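Local coordinates for protein putative histidinol-phosphate aminotransferase (Burkholderia pseudomallei, PDB 3P1T) that probably catalyses the pyridoxal 5'-phosphate-dependent transfer of an amino group from L-histidinol phosphate to 2-oxoglutarate, a step of histidine biosynthesis, at residues I117-T120 / L124-P127; V139-P144 / D158-R163; R259-A264 / I315-E320; Y270-S275 / V280-A285. One frame throughout, in Å; residues are numbered along the deposited sequence. Where two conformers were deposited one is given.

Contact 1 of 4, residues I117-T120 / L124-P127; sequences IGLT and LLDP
The CG2 methyl of I117 meets CD2 of L125 at 3.9 Å, the two side chains slanting across one another. In I117 the longer CG1 arm lies beside the backbone N (chi1 -59°), which leaves CG2 anti to that nitrogen and facing L125. The same L125 methyl also touches CD2 of L119 at 3.9 Å; although the CB of L125 starts away from the opposing chain, its end returns to it and serves two neighbours. Beneath these methyls L119 and L125 form a single antiparallel bridge of the non-hydrogen-bonded kind, flanked by two backbone bonds. D126 N reaches G118 O at 2.9 Å, and T120 N reaches L124 O at 2.8 Å. The bridge folds the chain back on itself directly after strand 113-117, an outermost strand of the seven-stranded sheet whose order belongs to the large domain of fold-type I pyridoxal-phosphate enzymes. T120 places OG1 between its backbone N and carbonyl carbon (chi1 71°), where it receives a weak bond from L124 N at 3.4 Å. Its other branch, CG2, lies 4.0 Å from CD of P127. D126 lays its CB against G118 O at 3.4 Å, but its carboxylate works elsewhere: OD1 caps N128 N at the start of helix 127-130. D129 of that helix accepts a hydrogen bond from G118 N.

Contact 2 of 4, residues V139-P144 / D158-R163; sequences VVLANP and DQLRQR
L160 faces V139 and L141 across the inner side of a beta-alpha-beta unit, in which helix 154-163 crosses over between the parallel strands 137-142 and 166-170 of the large-domain sheet. Apolar contact is the whole of what joins the two segments. V139 and L141, two apart on the strand, point to the same face, and the forked end of L160 is divided between them: CD2 goes to V139, whose side chain it meets at about a right angle, and CD1 to L141 at a slant. All three residues are buried, and L130 of helix 127-130 also packs on L160.

Polar bonds run to other parts of the chain. The exposed R161 forms a salt bridge with E190, and R163 NH1 is bonded to V133 O. At the end of the strand N143 OD1 accepts a hydrogen bond from L152 N, and a cis peptide leads into P144; these two residues open the NPxNPTG sequence of class I and II aminotransferases. In the apolar core the methyls close to 3.7 Å between L141 CD1 and L160 CD1, and to 3.8 Å between V139 CG1 and L160 CD2.

Contact 3 of 4, residues R259-A264 / I315-E320; sequences RRVADA and ISIGRE. With SO4 (sulfate ion), chain E.
R260 brings NH2 to 3.0 Å from the backbone O of E320, at the edge of the guanidinium and near its plane, yet the angle is too poor for a hydrogen bond. The guanidinium is held by other partners: NH2 forms a salt bridge with D324, one turn further along helix 320-333, and NE bonds Q257 on its own helix. The arginine thus spans from helix 244-267 to the start of the last helix. A bend at chi3 (93°) turns the group after an otherwise extended beginning, and the CG of E320 lies 4.0 Å from NH2.

Deeper in, V261 and I317 reach toward each other tip to tip. The CD1 methyl of I317 comes to 3.9 Å from CB of V261 and lies about equally far from both of its branches, covering the end of the valine. This seats helix 244-267 on the chain just past the end of strand 312-316 in the smaller, mixed sheet of the fold.

On the outward side of the same helix R259 grips a sulfate, probably from the crystallisation liquor, with two nearly straight bonds: NH1 to O3 at 3.1 Å and NH2 to O2 at 3.0 Å. Its NH1 also donates to D263 OD1 at 3.1 Å, one turn along, in a salt bridge close to the guanidinium plane. D263 would therefore fix the rotation of the R259 group and leave its two terminal nitrogens presented together, an arrangement suited to an oxyanion, whereas R260 is committed to carboxylate and amide partners within the protein.

Contact 4 of 4, residues Y270-S275 / V280-A285; sequences YRVASS and VLVENA. With EDO (1,2-ethanediol), chain G.
A273 N donates to L281 O and E283 N to R271 O, each at 2.9 Å. The two bonds flank V272 and V282, which form a single non-hydrogen-bonded antiparallel pair. Beyond the bridge water 1 takes over: it accepts from L281 N at 2.8 Å and lies 3.1 Å from S274 O. S275 O receives a weak bond from a 1,2-ethanediol.

The exposed ends of R271 and E283 form a salt bridge, NH1 to OE1 at 3.6 Å. Their planes stand 83° apart, so the carboxylate does not pair flat with the guanidinium; instead CD of E283 also rests 3.6 Å from CB of R271, against the aliphatic stem.

On the other face the valines mesh. V272 splits its branches: CG1, anti to its backbone N (chi1 -174°), packs 3.8 Å from CB of V280, and CG2 turns to CG2 of V282. V282 CG1 meets CB of Y270 at 3.9 Å, while the tyrosine hydroxyl bonds L330 O. Segment 270-275 thereby lies along strand 279-283, the outermost strand of the smaller sheet within this chain, whose other side is bonded to strand 312-316. The valines and Y270 pack toward helix 244-267, whereas the other face is mixed, with the R271-E283 ion pair beside A273 and L281. Backbone bonds thus fix the pairing, and the long ion pair adds a looser tie at the exposed end.

Contact 2 is wholly buried and apolar, contact 1 lies at the surface, and contacts 3 and 4 are partly buried. Contacts 1 and 2 belong to the large seven-stranded sheet; their centres are 12 Å apart and they touch through L125 and L141. Contacts 3 and 4, equally close, share the smaller sheet, where strands 312-316 and 279-283 are neighbours and V280 N probably bonds I315 O. Contacts 1 and 4, both short antiparallel bridges at a sheet's margin, rest mainly on backbone bonds, contact 4 adding an ion pair; contacts 2 and 3 set a helix against a strand or its end mainly through apolar side chains, and contact 3 adds an arginine at its edge.

Contact 1 of 4, residues I117-T120 / L124-P127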
loop_
_atom_site.group_PDB
_atom_site.type_symbol
_atom_site.label_atom_id
_atom_site.label_comp_id
_atom_site.label_asym_id
_atom_site.label_seq_id
_atom_site.Cartn_x
_atom_site.Cartn_y
_atom_site.Cartn_z
ATOM N N ILE A 117 18.464 -17.923 14.840
ATOM C CA ILE A 117 18.866 -19.320 14.652
ATOM C C ILE A 117 19.905 -19.362 13.547
ATOM O O ILE A 117 19.627 -18.965 12.418
ATOM C CB ILE A 117 17.657 -20.251 14.340
ATOM C CG1 ILE A 117 16.616 -20.208 15.452
ATOM C CG2 ILE A 117 18.124 -21.691 14.069
ATOM C CD1 ILE A 117 15.320 -20.862 15.100
ATOM N N GLY A 118 21.082 -19.858 13.878
ATOM C CA GLY A 118 22.168 -20.005 12.919
ATOM C C GLY A 118 21.999 -21.201 12.007
ATOM O O GLY A 118 21.012 -21.949 12.112
ATOM N N LEU A 119 22.963 -21.381 11.093
ATOM C CA LEU A 119 22.921 -22.503 10.161
ATOM C C LEU A 119 24.131 -23.406 10.334
ATOM O O LEU A 119 25.209 -22.956 10.738
ATOM C CB LEU A 119 22.836 -22.037 8.691
ATOM C CG LEU A 119 21.689 -21.101 8.276
ATOM C CD1 LEU A 119 21.763 -20.799 6.806
ATOM C CD2 LEU A 119 20.310 -21.680 8.606
ATOM N N THR A 120 23.950 -24.691 9.998
ATOM C CA THR A 120 25.015 -25.688 9.981
ATOM C C THR A 120 25.831 -25.436 8.709
ATOM O O THR A 120 25.477 -24.560 7.916
ATOM C CB THR A 120 24.444 -27.132 10.063
ATOM O OG1 THR A 120 23.782 -27.475 8.836
ATOM C CG2 THR A 120 23.525 -27.360 11.270
ATOM N N LEU A 124 21.403 -25.953 6.992
ATOM C CA LEU A 124 20.229 -26.376 7.746
ATOM C C LEU A 124 20.154 -25.614 9.069
ATOM O O LEU A 124 21.179 -25.114 9.535
ATOM C CB LEU A 124 20.342 -27.887 7.999
ATOM C CG LEU A 124 19.734 -28.872 6.997
ATOM C CD1 LEU A 124 20.124 -28.574 5.524
ATOM C CD2 LEU A 124 20.095 -30.292 7.396
ATOM N N LEU A 125 18.968 -25.557 9.702
ATOM C CA LEU A 125 18.827 -24.854 10.980
ATOM C C LEU A 125 19.683 -25.520 12.055
ATOM O O LEU A 125 19.703 -26.749 12.132
ATOM C CB LEU A 125 17.363 -24.777 11.429
ATOM C CG LEU A 125 16.439 -23.956 10.534
ATOM C CD1 LEU A 125 15.061 -23.954 11.073
ATOM C CD2 LEU A 125 16.908 -22.522 10.416
ATOM N N ASP A 126 20.431 -24.698 12.843
ATOM C CA ASP A 126 21.304 -25.176 13.918
ATOM C C ASP A 126 20.445 -25.753 15.036
ATOM O O ASP A 126 19.653 -25.030 15.640
ATOM C CB ASP A 126 22.228 -24.062 14.439
ATOM C CG ASP A 126 23.354 -24.500 15.365
ATOM O OD1 ASP A 126 23.183 -25.511 16.085
ATOM O OD2 ASP A 126 24.380 -23.794 15.421
ATOM N N PRO A 127 20.590 -27.063 15.319
ATOM C CA PRO A 127 19.743 -27.701 16.352
ATOM C C PRO A 127 19.869 -27.093 17.749
ATOM O O PRO A 127 18.903 -27.171 18.512
ATOM C CB PRO A 127 20.247 -29.143 16.385
ATOM C CG PRO A 127 20.912 -29.353 15.066
ATOM C CD PRO A 127 21.490 -28.043 14.674
#

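Contact 2 of 4, residues V139-P144 / D158-R163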
loop_
_atom_site.group_PDB
_atom_site.type_symbol
_atom_site.label_atom_id
_atom_site.label_comp_id
_atom_site.label_asym_id
_atom_site.label_seq_id
_atom_site.Cartn_x
_atom_site.Cartn_y
_atom_site.Cartn_z
ATOM N N VAL A 139 8.135 -17.343 16.030
ATOM C CA VAL A 139 9.131 -17.791 15.068
ATOM C C VAL A 139 8.639 -17.477 13.663
ATOM O O VAL A 139 7.532 -17.862 13.292
ATOM C CB VAL A 139 9.467 -19.293 15.255
ATOM C CG1 VAL A 139 10.551 -19.731 14.286
ATOM C CG2 VAL A 139 9.898 -19.582 16.694
ATOM N N VAL A 140 9.465 -16.734 12.902
ATOM C CA VAL A 140 9.198 -16.314 11.516
ATOM C C VAL A 140 10.296 -16.910 10.623
ATOM O O VAL A 140 11.451 -16.486 10.693
ATOM C CB VAL A 140 9.094 -14.762 11.364
ATOM C CG1 VAL A 140 8.861 -14.362 9.909
ATOM C CG2 VAL A 140 8.006 -14.179 12.260
ATOM N N LEU A 141 9.942 -17.918 9.814
ATOM C CA LEU A 141 10.876 -18.598 8.903
ATOM C C LEU A 141 10.336 -18.689 7.477
ATOM O O LEU A 141 9.131 -18.847 7.270
ATOM C CB LEU A 141 11.178 -20.019 9.400
ATOM C CG LEU A 141 11.919 -20.147 10.718
ATOM C CD1 LEU A 141 11.665 -21.467 11.336
ATOM C CD2 LEU A 141 13.402 -19.863 10.561
ATOM N N ALA A 142 11.246 -18.621 6.489
ATOM C CA ALA A 142 10.903 -18.773 5.075
ATOM C C ALA A 142 11.077 -20.237 4.680
ATOM O O ALA A 142 12.123 -20.827 4.988
ATOM C CB ALA A 142 11.765 -17.858 4.211
ATOM N N ASN A 143 10.036 -20.845 4.067
ATOM C CA ASN A 143 10.071 -22.244 3.612
ATOM C C ASN A 143 9.507 -22.347 2.175
ATOM O O ASN A 143 8.302 -22.178 1.987
ATOM C CB ASN A 143 9.319 -23.169 4.566
ATOM C CG ASN A 143 9.474 -24.641 4.268
ATOM O OD1 ASN A 143 10.518 -25.097 3.826
ATOM N ND2 ASN A 143 8.450 -25.430 4.558
ATOM N N PRO A 144 10.350 -22.591 1.131
ATOM C CA PRO A 144 11.822 -22.786 1.149
ATOM C C PRO A 144 12.530 -21.510 1.572
ATOM O O PRO A 144 11.948 -20.423 1.449
ATOM C CB PRO A 144 12.148 -23.156 -0.310
ATOM C CG PRO A 144 10.840 -23.581 -0.918
ATOM C CD PRO A 144 9.821 -22.717 -0.238
ATOM N N ASP A 158 7.899 -30.128 13.183
ATOM C CA ASP A 158 7.336 -30.834 14.331
ATOM C C ASP A 158 7.839 -30.196 15.630
ATOM O O ASP A 158 7.020 -29.871 16.490
ATOM C CB ASP A 158 7.697 -32.322 14.265
ATOM C CG ASP A 158 7.197 -33.166 15.420
ATOM O OD1 ASP A 158 6.007 -33.018 15.797
ATOM O OD2 ASP A 158 7.999 -33.967 15.961
ATOM N N GLN A 159 9.166 -29.947 15.735
ATOM C CA GLN A 159 9.805 -29.326 16.890
ATOM C C GLN A 159 9.301 -27.890 17.074
ATOM O O GLN A 159 8.939 -27.534 18.197
ATOM C CB GLN A 159 11.327 -29.348 16.740
ATOM C CG GLN A 159 12.071 -29.376 18.076
ATOM C CD GLN A 159 13.573 -29.182 17.982
ATOM O OE1 GLN A 159 14.208 -28.727 18.940
ATOM N NE2 GLN A 159 14.188 -29.503 16.847
ATOM N N LEU A 160 9.224 -27.088 15.983
ATOM C CA LEU A 160 8.740 -25.699 16.028
ATOM C C LEU A 160 7.301 -25.615 16.521
ATOM O O LEU A 160 7.008 -24.802 17.400
ATOM C CB LEU A 160 8.838 -25.023 14.660
ATOM C CG LEU A 160 10.225 -24.686 14.177
ATOM C CD1 LEU A 160 10.254 -24.570 12.662
ATOM C CD2 LEU A 160 10.752 -23.450 14.857
ATOM N N ARG A 161 6.416 -26.497 16.006
ATOM C CA ARG A 161 4.997 -26.515 16.369
ATOM C C ARG A 161 4.779 -26.881 17.855
ATOM O O ARG A 161 3.770 -26.451 18.422
ATOM C CB ARG A 161 4.228 -27.470 15.468
ATOM C CG ARG A 161 3.964 -26.829 14.125
ATOM C CD ARG A 161 3.469 -27.778 13.056
ATOM N NE ARG A 161 3.239 -27.033 11.816
ATOM C CZ ARG A 161 3.377 -27.527 10.589
ATOM N NH1 ARG A 161 3.757 -28.790 10.410
ATOM N NH2 ARG A 161 3.154 -26.758 9.531
ATOM N N GLN A 162 5.738 -27.624 18.477
ATOM C CA GLN A 162 5.703 -28.067 19.878
ATOM C C GLN A 162 6.340 -27.030 20.811
ATOM O O GLN A 162 5.854 -26.825 21.931
ATOM C CB GLN A 162 6.428 -29.423 20.043
ATOM C CG GLN A 162 5.700 -30.627 19.423
ATOM C CD GLN A 162 6.414 -31.960 19.594
ATOM O OE1 GLN A 162 7.464 -32.074 20.243
ATOM N NE2 GLN A 162 5.847 -33.012 19.014
ATOM N N ARG A 163 7.426 -26.368 20.354
ATOM C CA ARG A 163 8.177 -25.393 21.151
ATOM C C ARG A 163 7.761 -23.908 20.991
ATOM O O ARG A 163 7.881 -23.177 21.970
ATOM C CB ARG A 163 9.670 -25.471 20.815
ATOM C CG ARG A 163 10.368 -26.718 21.336
ATOM C CD ARG A 163 11.868 -26.528 21.302
ATOM N NE ARG A 163 12.538 -27.370 22.296
ATOM C CZ ARG A 163 12.712 -27.034 23.574
ATOM N NH1 ARG A 163 12.247 -25.877 24.035
ATOM N NH2 ARG A 163 13.337 -27.858 24.405
#

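Contact 3 of 4, residues R259-A264 / I315-E320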
loop_
_atom_site.group_PDB
_atom_site.type_symbol
_atom_site.label_atom_id
_atom_site.label_comp_id
_atom_site.label_asym_id
_atom_site.label_seq_id
_atom_site.Cartn_x
_atom_site.Cartn_y
_atom_site.Cartn_z
ATOM N N ARG A 259 17.503 -27.527 -12.807
ATOM C CA ARG A 259 18.205 -28.793 -12.900
ATOM C C ARG A 259 19.389 -28.643 -13.884
ATOM O O ARG A 259 20.512 -29.026 -13.527
ATOM C CB ARG A 259 17.222 -29.906 -13.315
ATOM C CG ARG A 259 17.830 -31.295 -13.604
ATOM C CD ARG A 259 18.720 -31.861 -12.506
ATOM N NE ARG A 259 18.011 -32.072 -11.251
ATOM C CZ ARG A 259 18.606 -32.106 -10.069
ATOM N NH1 ARG A 259 19.916 -31.904 -9.971
ATOM N NH2 ARG A 259 17.892 -32.303 -8.968
ATOM N N ARG A 260 19.151 -28.028 -15.069
ATOM C CA ARG A 260 20.179 -27.777 -16.086
ATOM C C ARG A 260 21.326 -26.935 -15.506
ATOM O O ARG A 260 22.473 -27.360 -15.580
ATOM C CB ARG A 260 19.598 -27.082 -17.347
ATOM C CG ARG A 260 20.696 -26.557 -18.297
ATOM C CD ARG A 260 20.228 -26.202 -19.682
ATOM N NE ARG A 260 19.860 -24.799 -19.815
ATOM C CZ ARG A 260 20.564 -23.903 -20.499
ATOM N NH1 ARG A 260 21.685 -24.259 -21.121
ATOM N NH2 ARG A 260 20.138 -22.650 -20.594
ATOM N N VAL A 261 21.012 -25.759 -14.934
ATOM C CA VAL A 261 22.007 -24.822 -14.410
ATOM C C VAL A 261 22.815 -25.489 -13.265
ATOM O O VAL A 261 24.047 -25.429 -13.316
ATOM C CB VAL A 261 21.346 -23.488 -13.968
ATOM C CG1 VAL A 261 22.325 -22.593 -13.218
ATOM C CG2 VAL A 261 20.805 -22.748 -15.178
ATOM N N ALA A 262 22.140 -26.158 -12.293
ATOM C CA ALA A 262 22.810 -26.832 -11.181
ATOM C C ALA A 262 23.784 -27.930 -11.687
ATOM O O ALA A 262 24.948 -27.948 -11.271
ATOM C CB ALA A 262 21.784 -27.433 -10.229
ATOM N N ASP A 263 23.332 -28.805 -12.612
ATOM C CA ASP A 263 24.164 -29.887 -13.144
ATOM C C ASP A 263 25.344 -29.347 -13.965
ATOM O O ASP A 263 26.465 -29.840 -13.801
ATOM C CB ASP A 263 23.325 -30.852 -14.000
ATOM C CG ASP A 263 22.331 -31.738 -13.244
ATOM O OD1 ASP A 263 22.317 -31.694 -11.979
ATOM O OD2 ASP A 263 21.611 -32.522 -13.910
ATOM N N ALA A 264 25.107 -28.331 -14.818
ATOM C CA ALA A 264 26.149 -27.733 -15.666
ATOM C C ALA A 264 27.231 -27.040 -14.829
ATOM O O ALA A 264 28.421 -27.250 -15.104
ATOM C CB ALA A 264 25.542 -26.742 -16.644
ATOM N N ILE A 315 22.113 -17.171 -7.753
ATOM C CA ILE A 315 21.820 -17.038 -9.183
ATOM C C ILE A 315 20.356 -17.393 -9.433
ATOM O O ILE A 315 19.954 -18.529 -9.158
ATOM C CB ILE A 315 22.776 -17.940 -10.025
ATOM C CG1 ILE A 315 24.265 -17.671 -9.699
ATOM C CG2 ILE A 315 22.459 -17.782 -11.518
ATOM C CD1 ILE A 315 25.252 -18.625 -10.349
ATOM N N SER A 316 19.564 -16.451 -9.965
ATOM C CA SER A 316 18.168 -16.758 -10.292
ATOM C C SER A 316 18.095 -17.596 -11.582
ATOM O O SER A 316 19.058 -17.627 -12.365
ATOM C CB SER A 316 17.348 -15.482 -10.433
ATOM O OG SER A 316 17.366 -14.752 -9.220
ATOM N N ILE A 317 16.983 -18.324 -11.765
ATOM C CA ILE A 317 16.760 -19.132 -12.963
ATOM C C ILE A 317 15.796 -18.343 -13.852
ATOM O O ILE A 317 14.631 -18.134 -13.469
ATOM C CB ILE A 317 16.251 -20.560 -12.606
ATOM C CG1 ILE A 317 17.189 -21.301 -11.618
ATOM C CG2 ILE A 317 15.937 -21.375 -13.839
ATOM C CD1 ILE A 317 18.661 -21.464 -12.024
ATOM N N GLY A 318 16.311 -17.855 -14.985
ATOM C CA GLY A 318 15.533 -17.066 -15.941
ATOM C C GLY A 318 15.066 -17.891 -17.121
ATOM O O GLY A 318 14.898 -19.107 -16.996
ATOM N N ARG A 319 14.867 -17.250 -18.282
ATOM C CA ARG A 319 14.528 -18.008 -19.491
ATOM C C ARG A 319 15.778 -18.784 -19.996
ATOM O O ARG A 319 16.901 -18.514 -19.569
ATOM C CB ARG A 319 13.968 -17.087 -20.582
ATOM C CG ARG A 319 12.487 -16.766 -20.445
ATOM C CD ARG A 319 12.081 -15.597 -21.329
ATOM N NE ARG A 319 12.578 -14.325 -20.787
ATOM C CZ ARG A 319 13.625 -13.651 -21.256
ATOM N NH1 ARG A 319 14.280 -14.088 -22.325
ATOM N NH2 ARG A 319 14.003 -12.516 -20.681
ATOM N N GLU A 320 15.572 -19.747 -20.891
ATOM C CA GLU A 320 16.618 -20.602 -21.442
ATOM C C GLU A 320 17.812 -19.778 -21.993
ATOM O O GLU A 320 18.950 -20.081 -21.654
ATOM C CB GLU A 320 16.035 -21.493 -22.543
ATOM C CG GLU A 320 17.017 -22.550 -23.028
ATOM C CD GLU A 320 16.675 -23.285 -24.309
ATOM O OE1 GLU A 320 15.470 -23.475 -24.592
ATOM O OE2 GLU A 320 17.624 -23.715 -25.005
HETATM S S SO4 E . 20.160 -31.528 -6.055
HETATM O O1 SO4 E . 20.744 -31.803 -4.742
HETATM O O2 SO4 E . 18.802 -32.134 -6.103
HETATM O O3 SO4 E . 21.014 -32.134 -7.076
HETATM O O4 SO4 E . 20.103 -30.063 -6.305
#

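Contact 4 of 4, residues Y270-S275 / V280-A285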
loop_
_atom_site.group_PDB
_atom_site.type_symbol
_atom_site.label_atom_id
_atom_site.label_comp_id
_atom_site.label_asym_id
_atom_site.label_seq_id
_atom_site.Cartn_x
_atom_site.Cartn_y
_atom_site.Cartn_z
ATOM N N TYR A 270 31.944 -25.871 -9.942
ATOM C CA TYR A 270 31.319 -25.013 -8.925
ATOM C C TYR A 270 30.594 -25.863 -7.874
ATOM O O TYR A 270 30.167 -26.985 -8.158
ATOM C CB TYR A 270 30.345 -23.996 -9.560
ATOM C CG TYR A 270 31.022 -22.979 -10.453
ATOM C CD1 TYR A 270 31.577 -21.820 -9.923
ATOM C CD2 TYR A 270 31.091 -23.166 -11.833
ATOM C CE1 TYR A 270 32.207 -20.880 -10.740
ATOM C CE2 TYR A 270 31.748 -22.249 -12.658
ATOM C CZ TYR A 270 32.312 -21.110 -12.107
ATOM O OH TYR A 270 32.941 -20.193 -12.919
ATOM N N ARG A 271 30.507 -25.336 -6.640
ATOM C CA ARG A 271 29.807 -26.021 -5.551
ATOM C C ARG A 271 28.451 -25.346 -5.396
ATOM O O ARG A 271 28.348 -24.185 -4.996
ATOM C CB ARG A 271 30.628 -26.050 -4.247
ATOM C CG ARG A 271 31.925 -26.841 -4.381
ATOM C CD ARG A 271 32.300 -27.616 -3.143
ATOM N NE ARG A 271 33.602 -28.253 -3.333
ATOM C CZ ARG A 271 34.704 -27.894 -2.684
ATOM N NH1 ARG A 271 34.655 -26.949 -1.753
ATOM N NH2 ARG A 271 35.852 -28.513 -2.923
ATOM N N VAL A 272 27.430 -26.056 -5.849
ATOM C CA VAL A 272 26.049 -25.591 -5.894
ATOM C C VAL A 272 25.259 -26.316 -4.823
ATOM O O VAL A 272 25.422 -27.523 -4.648
ATOM C CB VAL A 272 25.445 -25.822 -7.316
ATOM C CG1 VAL A 272 24.051 -25.207 -7.439
ATOM C CG2 VAL A 272 26.368 -25.284 -8.407
ATOM N N ALA A 273 24.409 -25.586 -4.112
ATOM C CA ALA A 273 23.524 -26.140 -3.093
ATOM C C ALA A 273 22.197 -26.591 -3.712
ATOM O O ALA A 273 21.728 -25.968 -4.671
ATOM C CB ALA A 273 23.261 -25.092 -2.015
ATOM N N SER A 274 21.565 -27.636 -3.134
ATOM C CA SER A 274 20.229 -28.071 -3.538
ATOM C C SER A 274 19.253 -26.901 -3.343
ATOM O O SER A 274 19.514 -26.033 -2.502
ATOM C CB SER A 274 19.792 -29.298 -2.743
ATOM O OG SER A 274 19.621 -29.009 -1.362
ATOM N N SER A 275 18.204 -26.815 -4.173
ATOM C CA SER A 275 17.240 -25.727 -4.072
ATOM C C SER A 275 15.851 -26.200 -4.323
ATOM O O SER A 275 15.634 -27.036 -5.209
ATOM C CB SER A 275 17.559 -24.607 -5.057
ATOM O OG SER A 275 16.629 -23.538 -4.921
ATOM N N VAL A 280 19.622 -20.767 -7.365
ATOM C CA VAL A 280 20.602 -21.708 -6.799
ATOM C C VAL A 280 21.682 -20.917 -6.047
ATOM O O VAL A 280 22.116 -19.855 -6.524
ATOM C CB VAL A 280 21.244 -22.684 -7.824
ATOM C CG1 VAL A 280 20.245 -23.738 -8.300
ATOM C CG2 VAL A 280 21.896 -21.949 -8.998
ATOM N N LEU A 281 22.093 -21.421 -4.850
ATOM C CA LEU A 281 23.177 -20.811 -4.084
ATOM C C LEU A 281 24.482 -21.479 -4.501
ATOM O O LEU A 281 24.567 -22.709 -4.484
ATOM C CB LEU A 281 22.945 -20.904 -2.580
ATOM C CG LEU A 281 23.904 -20.087 -1.703
ATOM C CD1 LEU A 281 23.581 -18.595 -1.753
ATOM C CD2 LEU A 281 23.846 -20.554 -0.280
ATOM N N VAL A 282 25.472 -20.676 -4.943
ATOM C CA VAL A 282 26.769 -21.161 -5.427
ATOM C C VAL A 282 27.898 -20.590 -4.553
ATOM O O VAL A 282 27.855 -19.408 -4.204
ATOM C CB VAL A 282 26.970 -20.799 -6.926
ATOM C CG1 VAL A 282 28.279 -21.370 -7.470
ATOM C CG2 VAL A 282 25.802 -21.292 -7.766
ATOM N N GLU A 283 28.905 -21.434 -4.210
ATOM C CA GLU A 283 30.093 -21.024 -3.451
ATOM C C GLU A 283 30.924 -20.058 -4.275
ATOM O O GLU A 283 31.156 -20.306 -5.470
ATOM C CB GLU A 283 30.956 -22.215 -3.020
ATOM C CG GLU A 283 30.394 -23.040 -1.875
ATOM C CD GLU A 283 31.318 -24.099 -1.297
ATOM O OE1 GLU A 283 32.545 -24.054 -1.563
ATOM O OE2 GLU A 283 30.811 -24.969 -0.553
ATOM N N ASN A 284 31.356 -18.950 -3.651
ATOM C CA ASN A 284 32.148 -17.940 -4.342
ATOM C C ASN A 284 33.310 -17.437 -3.458
ATOM O O ASN A 284 33.295 -16.304 -2.983
ATOM C CB ASN A 284 31.255 -16.775 -4.783
ATOM C CG ASN A 284 31.990 -15.729 -5.582
ATOM O OD1 ASN A 284 32.906 -16.028 -6.370
ATOM N ND2 ASN A 284 31.636 -14.476 -5.341
ATOM N N ALA A 285 34.351 -18.255 -3.303
ATOM C CA ALA A 285 35.532 -17.874 -2.523
ATOM C C ALA A 285 36.253 -16.647 -3.125
ATOM O O ALA A 285 36.832 -15.854 -2.381
ATOM C CB ALA A 285 36.495 -19.044 -2.443
HETATM C C1 EDO G . 17.046 -28.996 -8.219
HETATM O O1 EDO G . 18.307 -28.360 -8.506
HETATM C C2 EDO G . 16.937 -29.274 -6.710
HETATM O O2 EDO G . 15.623 -29.694 -6.271
HETATM O O HOH W 1 20.403 -23.337 -3.720
#